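Local coordinates for type VI secretion system component (Escherichia coli O6, PDB 2P5Z), which is a component of the type VI secretion system that resembles the phage T4 tail proteins gp27 and gp5 and probably forms part of its puncturing spike, at residues Leu117-Val131 against Ala160-Phe174. Residues are numbered along the deposited sequence; the frame is centred on the assembly and turned at random.
Sequences LTRSRQNAIYQNQTV and AREQVMQYGEDDLTF
Strands 124-127 and 163-166 run antiparallel at 159°, with Ala124 facing Gln166 and Tyr126 facing Val164 in hydrogen-bonded pairs; Gln166 N reaches Ala124 O at 2.7 Å in a nearly straight bond. On one face of this ribbon, Ile125 CG1 lies 3.9 Å from Met165 CG, the two side chains crossing at a slant, and Ile125 also touches Leu427. The other face carries Tyr126, whose ring slides past that of Phe174 with planes 18° apart and little overlap; Tyr126 CE1 lies 3.7 Å from Phe174 CE2. The Gln166 side chain reaches from the strand toward the start of helix 171-182: with CG anti to the backbone N (chi1 168°) and the chain extended beyond it, CB sits over the centre of the Phe174 ring and OE1 reaches the edge of the Tyr126 ring. Its NE2 donates to Glu169 O and Asp171 OD1, both in the amide plane, while OE1 and Tyr126 OH share Lys421, so both ends of the amide are held. Past the strands, Asn123 OD1 accepts from Gly168 N at 3.0 Å, nearly along the C=O axis, its amide nearly parallel to the Tyr167 ring. Ser120 O takes Asp171 N at 2.9 Å, tying the loop to helix 171-182, which Asp170 N-caps through Thr173 N. The two-stranded antiparallel ribbon is backed on its Tyr126-Val164 face by helices 131-140 and 171-182, in a region probably corresponding to gp27; its other face meets strand 426-429 of the OB region.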
loop_
_atom_site.group_PDB
_atom_site.type_symbol
_atom_site.label_atom_id
_atom_site.label_comp_id
_atom_site.label_asym_id
_atom_site.label_seq_id
_atom_site.Cartn_x
_atom_site.Cartn_y
_atom_site.Cartn_z
ATOM N N LEU A 117 -2.322 16.215 -16.433
ATOM C CA LEU A 117 -1.247 15.317 -16.885
ATOM C C LEU A 117 -1.383 13.885 -16.364
ATOM O O LEU A 117 -0.682 12.991 -16.817
ATOM C CB LEU A 117 0.147 15.795 -16.478
ATOM C CG LEU A 117 0.787 17.169 -16.671
ATOM C CD1 LEU A 117 2.245 17.000 -17.042
ATOM C CD2 LEU A 117 0.042 18.107 -17.629
ATOM N N THR A 118 -2.275 13.673 -15.408
ATOM C CA THR A 118 -2.527 12.351 -14.849
ATOM C C THR A 118 -3.404 11.564 -15.818
ATOM O O THR A 118 -3.462 10.349 -15.765
ATOM C CB THR A 118 -3.138 12.512 -13.434
ATOM O OG1 THR A 118 -2.115 13.020 -12.570
ATOM C CG2 THR A 118 -3.653 11.225 -12.847
ATOM N N ARG A 119 -4.039 12.270 -16.744
ATOM C CA ARG A 119 -4.958 11.639 -17.670
ATOM C C ARG A 119 -4.314 11.014 -18.914
ATOM O O ARG A 119 -4.997 10.339 -19.676
ATOM C CB ARG A 119 -6.092 12.600 -18.043
ATOM C CG ARG A 119 -7.393 12.323 -17.283
ATOM C CD ARG A 119 -8.376 13.497 -17.324
ATOM N NE ARG A 119 -8.450 14.198 -18.614
ATOM C CZ ARG A 119 -9.254 13.857 -19.622
ATOM N NH1 ARG A 119 -10.053 12.798 -19.522
ATOM N NH2 ARG A 119 -9.246 14.571 -20.743
ATOM N N SER A 120 -3.010 11.204 -19.104
ATOM C CA SER A 120 -2.325 10.614 -20.252
ATOM C C SER A 120 -1.095 9.815 -19.862
ATOM O O SER A 120 -0.210 10.337 -19.170
ATOM C CB SER A 120 -1.960 11.673 -21.298
ATOM O OG SER A 120 -0.810 12.400 -20.926
ATOM N N ARG A 121 -1.048 8.558 -20.311
ATOM C CA ARG A 121 0.032 7.635 -19.948
ATOM C C ARG A 121 0.626 6.865 -21.131
ATOM O O ARG A 121 0.454 5.652 -21.257
ATOM C CB ARG A 121 -0.391 6.661 -18.825
ATOM C CG ARG A 121 -1.725 5.912 -19.006
ATOM C CD ARG A 121 -2.124 5.081 -17.755
ATOM N NE ARG A 121 -0.987 4.480 -17.038
ATOM C CZ ARG A 121 -0.636 4.785 -15.783
ATOM N NH1 ARG A 121 -1.326 5.684 -15.090
ATOM N NH2 ARG A 121 0.406 4.191 -15.209
ATOM N N GLN A 122 1.348 7.567 -21.989
ATOM C CA GLN A 122 1.987 6.910 -23.111
ATOM C C GLN A 122 3.459 6.646 -22.856
ATOM O O GLN A 122 4.116 7.413 -22.166
ATOM C CB GLN A 122 1.812 7.735 -24.380
ATOM C CG GLN A 122 0.482 7.521 -25.079
ATOM C CD GLN A 122 0.539 7.934 -26.543
ATOM O OE1 GLN A 122 0.574 9.125 -26.866
ATOM N NE2 GLN A 122 0.561 6.946 -27.438
ATOM N N ASN A 123 3.972 5.557 -23.420
ATOM C CA ASN A 123 5.412 5.267 -23.375
ATOM C C ASN A 123 6.235 6.101 -24.363
ATOM O O ASN A 123 5.825 6.318 -25.501
ATOM C CB ASN A 123 5.666 3.785 -23.628
ATOM C CG ASN A 123 4.867 2.888 -22.715
ATOM O OD1 ASN A 123 4.851 3.076 -21.499
ATOM N ND2 ASN A 123 4.211 1.892 -23.295
ATOM N N ALA A 124 7.404 6.568 -23.937
ATOM C CA ALA A 124 8.223 7.390 -24.824
ATOM C C ALA A 124 9.694 7.369 -24.463
ATOM O O ALA A 124 10.047 7.234 -23.296
ATOM C CB ALA A 124 7.716 8.823 -24.828
ATOM N N ILE A 125 10.555 7.521 -25.468
ATOM C CA ILE A 125 12.000 7.654 -25.230
ATOM C C ILE A 125 12.441 9.017 -25.748
ATOM O O ILE A 125 12.253 9.340 -26.918
ATOM C CB ILE A 125 12.811 6.511 -25.905
ATOM C CG1 ILE A 125 12.410 5.165 -25.322
ATOM C CG2 ILE A 125 14.310 6.698 -25.721
ATOM C CD1 ILE A 125 12.437 4.056 -26.332
ATOM N N TYR A 126 13.009 9.820 -24.865
ATOM C CA TYR A 126 13.331 11.197 -25.179
ATOM C C TYR A 126 14.803 11.194 -25.410
ATOM O O TYR A 126 15.539 10.539 -24.681
ATOM C CB TYR A 126 12.942 12.151 -24.026
ATOM C CG TYR A 126 11.435 12.257 -23.830
ATOM C CD1 TYR A 126 10.753 11.379 -22.978
ATOM C CD2 TYR A 126 10.691 13.209 -24.520
ATOM C CE1 TYR A 126 9.385 11.452 -22.824
ATOM C CE2 TYR A 126 9.313 13.293 -24.367
ATOM C CZ TYR A 126 8.673 12.414 -23.517
ATOM O OH TYR A 126 7.310 12.490 -23.371
ATOM N N GLN A 127 15.225 11.924 -26.435
ATOM C CA GLN A 127 16.540 11.760 -27.033
ATOM C C GLN A 127 17.310 13.076 -26.937
ATOM O O GLN A 127 16.850 14.077 -27.466
ATOM C CB GLN A 127 16.332 11.316 -28.496
ATOM C CG GLN A 127 17.532 10.705 -29.195
ATOM C CD GLN A 127 17.867 9.309 -28.694
ATOM O OE1 GLN A 127 16.974 8.480 -28.458
ATOM N NE2 GLN A 127 19.166 9.036 -28.540
ATOM N N ASN A 128 18.451 13.080 -26.249
ATOM C CA ASN A 128 19.338 14.273 -26.135
ATOM C C ASN A 128 18.695 15.514 -25.533
ATOM O O ASN A 128 18.760 16.604 -26.104
ATOM C CB ASN A 128 20.033 14.644 -27.467
ATOM C CG ASN A 128 20.696 13.462 -28.125
ATOM O OD1 ASN A 128 20.314 13.069 -29.236
ATOM N ND2 ASN A 128 21.669 12.854 -27.431
ATOM N N GLN A 129 18.037 15.350 -24.394
ATOM C CA GLN A 129 17.435 16.493 -23.735
ATOM C C GLN A 129 17.933 16.627 -22.324
ATOM O O GLN A 129 18.484 15.686 -21.756
ATOM C CB GLN A 129 15.926 16.386 -23.743
ATOM C CG GLN A 129 15.312 15.791 -24.987
ATOM C CD GLN A 129 15.063 16.820 -26.059
ATOM O OE1 GLN A 129 13.932 17.237 -26.268
ATOM N NE2 GLN A 129 16.121 17.247 -26.740
ATOM N N THR A 130 17.763 17.821 -21.772
ATOM C CA THR A 130 17.894 18.029 -20.332
ATOM C C THR A 130 16.547 17.689 -19.709
ATOM O O THR A 130 15.518 17.652 -20.421
ATOM C CB THR A 130 18.157 19.481 -20.035
ATOM O OG1 THR A 130 16.994 20.237 -20.410
ATOM C CG2 THR A 130 19.345 19.961 -20.837
ATOM N N VAL A 131 16.547 17.431 -18.399
ATOM C CA VAL A 131 15.280 17.290 -17.659
ATOM C C VAL A 131 14.274 18.446 -17.930
ATOM O O VAL A 131 13.122 18.161 -18.299
ATOM C CB VAL A 131 15.480 17.019 -16.132
ATOM C CG1 VAL A 131 14.143 17.140 -15.373
ATOM C CG2 VAL A 131 16.111 15.656 -15.896
ATOM N N ALA A 160 22.584 17.533 -20.774
ATOM C CA ALA A 160 21.754 16.795 -21.709
ATOM C C ALA A 160 21.862 15.312 -21.345
ATOM O O ALA A 160 22.917 14.837 -20.920
ATOM C CB ALA A 160 22.192 17.044 -23.138
ATOM N N ARG A 161 20.749 14.603 -21.442
ATOM C CA ARG A 161 20.746 13.178 -21.195
ATOM C C ARG A 161 20.578 12.531 -22.545
ATOM O O ARG A 161 19.799 12.994 -23.364
ATOM C CB ARG A 161 19.571 12.794 -20.307
ATOM C CG ARG A 161 19.556 13.441 -18.944
ATOM C CD ARG A 161 20.080 12.499 -17.885
ATOM N NE ARG A 161 19.741 12.978 -16.549
ATOM C CZ ARG A 161 18.622 12.665 -15.901
ATOM N NH1 ARG A 161 17.725 11.864 -16.463
ATOM N NH2 ARG A 161 18.402 13.151 -14.688
ATOM N N GLU A 162 21.306 11.459 -22.780
ATOM C CA GLU A 162 21.278 10.847 -24.085
ATOM C C GLU A 162 19.909 10.262 -24.378
ATOM O O GLU A 162 19.271 10.646 -25.349
ATOM C CB GLU A 162 22.359 9.779 -24.187
ATOM C CG GLU A 162 22.693 9.430 -25.611
ATOM C CD GLU A 162 23.120 7.988 -25.773
ATOM O OE1 GLU A 162 23.725 7.421 -24.828
ATOM O OE2 GLU A 162 22.855 7.423 -26.862
ATOM N N GLN A 163 19.465 9.338 -23.531
ATOM C CA GLN A 163 18.144 8.736 -23.652
ATOM C C GLN A 163 17.435 8.704 -22.290
ATOM O O GLN A 163 18.046 8.400 -21.267
ATOM C CB GLN A 163 18.229 7.313 -24.213
ATOM C CG GLN A 163 18.913 7.204 -25.548
ATOM C CD GLN A 163 18.789 5.833 -26.169
ATOM O OE1 GLN A 163 18.087 5.658 -27.164
ATOM N NE2 GLN A 163 19.472 4.860 -25.597
ATOM N N VAL A 164 16.140 9.010 -22.283
ATOM C CA VAL A 164 15.348 8.983 -21.057
ATOM C C VAL A 164 14.028 8.322 -21.377
ATOM O O VAL A 164 13.289 8.798 -22.238
ATOM C CB VAL A 164 15.086 10.401 -20.502
ATOM C CG1 VAL A 164 13.976 10.378 -19.420
ATOM C CG2 VAL A 164 16.365 11.012 -19.930
ATOM N N MET A 165 13.749 7.210 -20.707
ATOM C CA MET A 165 12.527 6.441 -20.957
ATOM C C MET A 165 11.353 6.785 -20.006
ATOM O O MET A 165 11.520 6.866 -18.784
ATOM C CB MET A 165 12.830 4.944 -20.839
ATOM C CG MET A 165 11.875 4.082 -21.638
ATOM S SD MET A 165 12.070 2.300 -21.407
ATOM C CE MET A 165 11.739 1.808 -23.064
ATOM N N GLN A 166 10.172 6.969 -20.579
ATOM C CA GLN A 166 8.924 6.992 -19.823
ATOM C C GLN A 166 8.190 5.690 -20.135
ATOM O O GLN A 166 7.764 5.462 -21.264
ATOM C CB GLN A 166 8.065 8.194 -20.236
ATOM C CG GLN A 166 6.623 8.174 -19.738
ATOM C CD GLN A 166 5.854 9.460 -20.053
ATOM O OE1 GLN A 166 6.342 10.339 -20.769
ATOM N NE2 GLN A 166 4.639 9.562 -19.525
ATOM N N TYR A 167 8.067 4.816 -19.144
ATOM C CA TYR A 167 7.353 3.558 -19.349
ATOM C C TYR A 167 6.404 3.289 -18.173
ATOM O O TYR A 167 6.831 3.285 -17.014
ATOM C CB TYR A 167 8.346 2.403 -19.555
ATOM C CG TYR A 167 7.705 1.061 -19.867
ATOM C CD1 TYR A 167 7.404 0.136 -18.853
ATOM C CD2 TYR A 167 7.381 0.722 -21.164
ATOM C CE1 TYR A 167 6.812 -1.083 -19.139
ATOM C CE2 TYR A 167 6.780 -0.491 -21.462
ATOM C CZ TYR A 167 6.508 -1.394 -20.454
ATOM O OH TYR A 167 5.919 -2.601 -20.783
ATOM N N GLY A 168 5.132 3.046 -18.488
ATOM C CA GLY A 168 4.087 2.777 -17.482
ATOM C C GLY A 168 3.937 3.864 -16.422
ATOM O O GLY A 168 3.867 3.574 -15.237
ATOM N N GLU A 169 3.939 5.118 -16.858
ATOM C CA GLU A 169 3.919 6.266 -15.974
ATOM C C GLU A 169 3.038 7.311 -16.640
ATOM O O GLU A 169 3.184 7.584 -17.835
ATOM C CB GLU A 169 5.323 6.856 -15.802
ATOM C CG GLU A 169 6.244 6.181 -14.784
ATOM C CD GLU A 169 7.640 6.836 -14.737
ATOM O OE1 GLU A 169 8.267 7.021 -15.802
ATOM O OE2 GLU A 169 8.130 7.172 -13.641
ATOM N N ASP A 170 2.114 7.897 -15.892
ATOM C CA ASP A 170 1.337 9.001 -16.427
ATOM C C ASP A 170 2.270 10.204 -16.520
ATOM O O ASP A 170 3.340 10.223 -15.885
ATOM C CB ASP A 170 0.122 9.301 -15.539
ATOM C CG ASP A 170 0.515 9.627 -14.102
ATOM O OD1 ASP A 170 0.711 10.815 -13.780
ATOM O OD2 ASP A 170 0.692 8.691 -13.300
ATOM N N ASP A 171 1.882 11.204 -17.302
ATOM C CA ASP A 171 2.752 12.355 -17.505
ATOM C C ASP A 171 3.121 13.061 -16.207
ATOM O O ASP A 171 4.269 13.460 -16.058
ATOM C CB ASP A 171 2.147 13.349 -18.499
ATOM C CG ASP A 171 2.142 12.833 -19.931
ATOM O OD1 ASP A 171 2.918 11.909 -20.241
ATOM O OD2 ASP A 171 1.355 13.364 -20.751
ATOM N N LEU A 172 2.176 13.172 -15.260
ATOM C CA LEU A 172 2.452 13.851 -13.985
ATOM C C LEU A 172 3.492 13.116 -13.159
ATOM O O LEU A 172 4.433 13.731 -12.667
ATOM C CB LEU A 172 1.176 14.085 -13.148
ATOM C CG LEU A 172 1.351 14.945 -11.872
ATOM C CD1 LEU A 172 2.080 16.263 -12.168
ATOM C CD2 LEU A 172 0.039 15.216 -11.163
ATOM N N THR A 173 3.336 11.804 -13.027
ATOM C CA THR A 173 4.278 11.009 -12.269
ATOM C C THR A 173 5.666 11.105 -12.895
ATOM O O THR A 173 6.656 11.365 -12.180
ATOM C CB THR A 173 3.834 9.559 -12.200
ATOM O OG1 THR A 173 2.504 9.508 -11.686
ATOM C CG2 THR A 173 4.770 8.731 -11.304
ATOM N N PHE A 174 5.714 10.968 -14.228
ATOM C CA PHE A 174 6.974 11.009 -14.976
ATOM C C PHE A 174 7.727 12.314 -14.769
ATOM O O PHE A 174 8.920 12.312 -14.393
ATOM C CB PHE A 174 6.711 10.797 -16.472
ATOM C CG PHE A 174 7.958 10.814 -17.317
ATOM C CD1 PHE A 174 9.026 9.957 -17.032
ATOM C CD2 PHE A 174 8.066 11.680 -18.393
ATOM C CE1 PHE A 174 10.174 9.981 -17.788
ATOM C CE2 PHE A 174 9.214 11.697 -19.171
ATOM C CZ PHE A 174 10.267 10.852 -18.869
HETATM O O HOH W 1 1.623 5.982 -13.315
HETATM O O HOH W 2 4.473 5.623 -19.973
#